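Local coordinates for 2-keto-3-deoxygluconate kinase (Thermotoga maritima, PDB 2AFB), which probably phosphorylates 2-keto-3-deoxygluconate at the expense of ATP, as a sugar kinase of the pfkB family within the ribokinase clan, at residues Val330-Ser333 with Ile334-Glu338. Numbering follows the deposited sequence.
Sequences VVLS and IEEIE. With CA (calcium ion), chain G.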
ATOM      1  N   VAL A 330     -20.209  -5.980 -10.343  1.00 29.05           N
ATOM      2  CA  VAL A 330     -20.651  -4.592 -10.344  1.00 27.76           C
ATOM      3  C   VAL A 330     -20.902  -4.140  -8.905  1.00 27.95           C
ATOM      4  O   VAL A 330     -21.260  -4.941  -8.023  1.00 27.91           O
ATOM      5  CB  VAL A 330     -21.983  -4.350 -11.131  1.00 27.28           C
ATOM      6  CG1 VAL A 330     -21.844  -4.746 -12.578  1.00 29.26           C
ATOM      7  CG2 VAL A 330     -23.196  -5.062 -10.473  1.00 26.54           C
ATOM      8  N   VAL A 331     -20.674  -2.858  -8.674  1.00 26.73           N
ATOM      9  CA  VAL A 331     -21.197  -2.142  -7.519  1.00 24.16           C
ATOM     10  C   VAL A 331     -22.020  -1.044  -8.172  1.00 27.60           C
ATOM     11  O   VAL A 331     -21.450  -0.073  -8.663  1.00 27.71           O
ATOM     12  CB  VAL A 331     -20.043  -1.515  -6.667  1.00 24.46           C
ATOM     13  CG1 VAL A 331     -20.549  -0.677  -5.555  1.00 28.59           C
ATOM     14  CG2 VAL A 331     -19.111  -2.594  -6.154  1.00 27.99           C
ATOM     15  N   LEU A 332     -23.337  -1.245  -8.266  1.00 26.89           N
ATOM     16  CA  LEU A 332     -24.210  -0.351  -9.005  1.00 26.42           C
ATOM     17  C   LEU A 332     -25.580  -0.363  -8.368  1.00 27.51           C
ATOM     18  O   LEU A 332     -25.994  -1.387  -7.804  1.00 28.68           O
ATOM     19  CB  LEU A 332     -24.333  -0.824 -10.457  1.00 27.22           C
ATOM     20  CG  LEU A 332     -23.198  -0.440 -11.408  1.00 28.12           C
ATOM     21  CD1 LEU A 332     -23.515  -0.949 -12.823  1.00 34.88           C
ATOM     22  CD2 LEU A 332     -22.935   1.032 -11.400  1.00 34.14           C
ATOM     23  N   SER A 333     -26.245   0.792  -8.418  1.00 27.89           N
ATOM     24  CA  SER A 333     -27.672   0.937  -8.130  1.00 27.80           C
ATOM     25  C   SER A 333     -28.475   1.072  -9.420  1.00 26.85           C
ATOM     26  O   SER A 333     -27.954   1.462 -10.446  1.00 25.77           O
ATOM     27  CB  SER A 333     -27.930   2.188  -7.282  1.00 25.89           C
ATOM     28  OG  SER A 333     -27.698   3.344  -8.043  1.00 29.52           O
ATOM     29  N   ILE A 334     -29.768   0.788  -9.341  1.00 29.81           N
ATOM     30  CA  ILE A 334     -30.681   0.963 -10.469  1.00 29.34           C
ATOM     31  C   ILE A 334     -30.621   2.413 -10.990  1.00 28.23           C
ATOM     32  O   ILE A 334     -30.506   2.665 -12.202  1.00 26.72           O
ATOM     33  CB  ILE A 334     -32.144   0.568 -10.056  1.00 31.16           C
ATOM     34  CG1 ILE A 334     -32.172  -0.895  -9.631  1.00 37.87           C
ATOM     35  CG2 ILE A 334     -33.138   0.776 -11.229  1.00 32.10           C
ATOM     36  CD1 ILE A 334     -33.358  -1.231  -8.734  1.00 42.91           C
ATOM     37  N   GLU A 335     -30.628   3.355 -10.050  1.00 25.11           N
ATOM     38  CA  GLU A 335     -30.643   4.756 -10.368  1.00 27.52           C
ATOM     39  C   GLU A 335     -29.445   5.173 -11.219  1.00 26.16           C
ATOM     40  O   GLU A 335     -29.610   5.948 -12.132  1.00 22.30           O
ATOM     41  CB  GLU A 335     -30.680   5.578  -9.084  1.00 25.74           C
ATOM     42  CG  GLU A 335     -30.563   7.116  -9.326  1.00 39.03           C
ATOM     43  CD  GLU A 335     -30.756   8.029  -8.038  1.00 41.20           C
ATOM     44  OE1 GLU A 335     -30.836   7.489  -6.905  1.00 58.07           O
ATOM     45  OE2 GLU A 335     -30.846   9.294  -8.180  1.00 45.42           O
ATOM     46  N   GLU A 336     -28.252   4.701 -10.857  1.00 23.58           N
ATOM     47  CA  GLU A 336     -27.000   5.022 -11.551  1.00 27.31           C
ATOM     48  C   GLU A 336     -27.021   4.568 -12.996  1.00 24.65           C
ATOM     49  O   GLU A 336     -26.654   5.313 -13.906  1.00 22.95           O
ATOM     50  CB  GLU A 336     -25.789   4.386 -10.812  1.00 22.49           C
ATOM     51  CG  GLU A 336     -25.452   5.178  -9.526  1.00 26.98           C
ATOM     52  CD  GLU A 336     -24.432   4.478  -8.538  1.00 35.30           C
ATOM     53  OE1 GLU A 336     -24.159   3.256  -8.688  1.00 26.31           O
ATOM     54  OE2 GLU A 336     -23.942   5.177  -7.591  1.00 28.37           O
ATOM     55  N   ILE A 337     -27.457   3.336 -13.203  1.00 25.61           N
ATOM     56  CA  ILE A 337     -27.624   2.781 -14.542  1.00 23.76           C
ATOM     57  C   ILE A 337     -28.658   3.573 -15.352  1.00 24.62           C
ATOM     58  O   ILE A 337     -28.411   3.945 -16.499  1.00 24.49           O
ATOM     59  CB  ILE A 337     -28.051   1.289 -14.449  1.00 24.02           C
ATOM     60  CG1 ILE A 337     -27.046   0.502 -13.631  1.00 26.50           C
ATOM     61  CG2 ILE A 337     -28.298   0.685 -15.860  1.00 29.60           C
ATOM     62  CD1 ILE A 337     -27.459  -0.891 -13.348  1.00 29.22           C
ATOM     63  N   GLU A 338     -29.837   3.810 -14.780  1.00 24.06           N
ATOM     64  CA  GLU A 338     -30.853   4.576 -15.490  1.00 25.89           C
ATOM     65  C   GLU A 338     -30.377   5.955 -15.879  1.00 25.76           C
ATOM     66  O   GLU A 338     -30.712   6.435 -16.953  1.00 19.88           O
ATOM     67  CB  GLU A 338     -32.115   4.752 -14.646  1.00 27.22           C
ATOM     68  CG  GLU A 338     -32.948   3.494 -14.554  1.00 35.13           C
ATOM     69  CD  GLU A 338     -34.175   3.643 -13.647  1.00 31.40           C
ATOM     70  OE1 GLU A 338     -34.244   4.628 -12.843  1.00 43.77           O
ATOM     71  OE2 GLU A 338     -35.073   2.751 -13.752  1.00 55.63           O
TER
HETATM   72 CA    CA G 344     -36.353   3.655 -11.751  1.00 47.77          CA
HETATM   73  O   HOH W   1     -27.866   5.698  -6.733  1.00 47.90           O
HETATM   74  O   HOH W   2     -38.266   5.653 -10.973  1.00 53.59           O
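Ser333 and Glu336 form a capping box at the start of helix 334-341, the last helix modelled in this ribokinase-type chain. Ser333 is the N-cap. Its OG accepts a hydrogen bond from Glu336 N at 3.2 Å. In return Ser333 N donates to Glu336 OE1, also at 3.2 Å, with an N-H...O angle of 162°. This N-H meets OE1 from above the carboxylate, 47° out of its plane. With chi1 at 69°, OG of Ser333 lies between its backbone N and carbonyl carbon, the placement that lets it face Glu336 N. A water lies 2.7 Å from Ser333 OG and bonds weakly to Glu335 OE1.

The other oxygen of Glu336, OE2, forms a salt bridge with Arg32 of the second subunit. The same arginine donates from NH1 to Val331 O, so the cap is also part of the subunit interface. A glutamine here would probably leave Arg32 of the second subunit without its charged mate at this interface.

Beside the cap, Leu332 and Ile337 cross at about a right angle, CD1 of Leu332 lying 3.9 Å from CG1 of Ile337. Ile337 also packs on Phe314 and Ala318 of helix 308-322, which joins the new helix to the preceding one. The backbone bond from Ile337 N to Ser333 O is weak. Farther along the helix, Glu338 grips a calcium ion that is also bound by His8, a histidine of the N-terminal tag, through OE1 of Glu338 at 2.6 Å and OE2 at 2.5 Å.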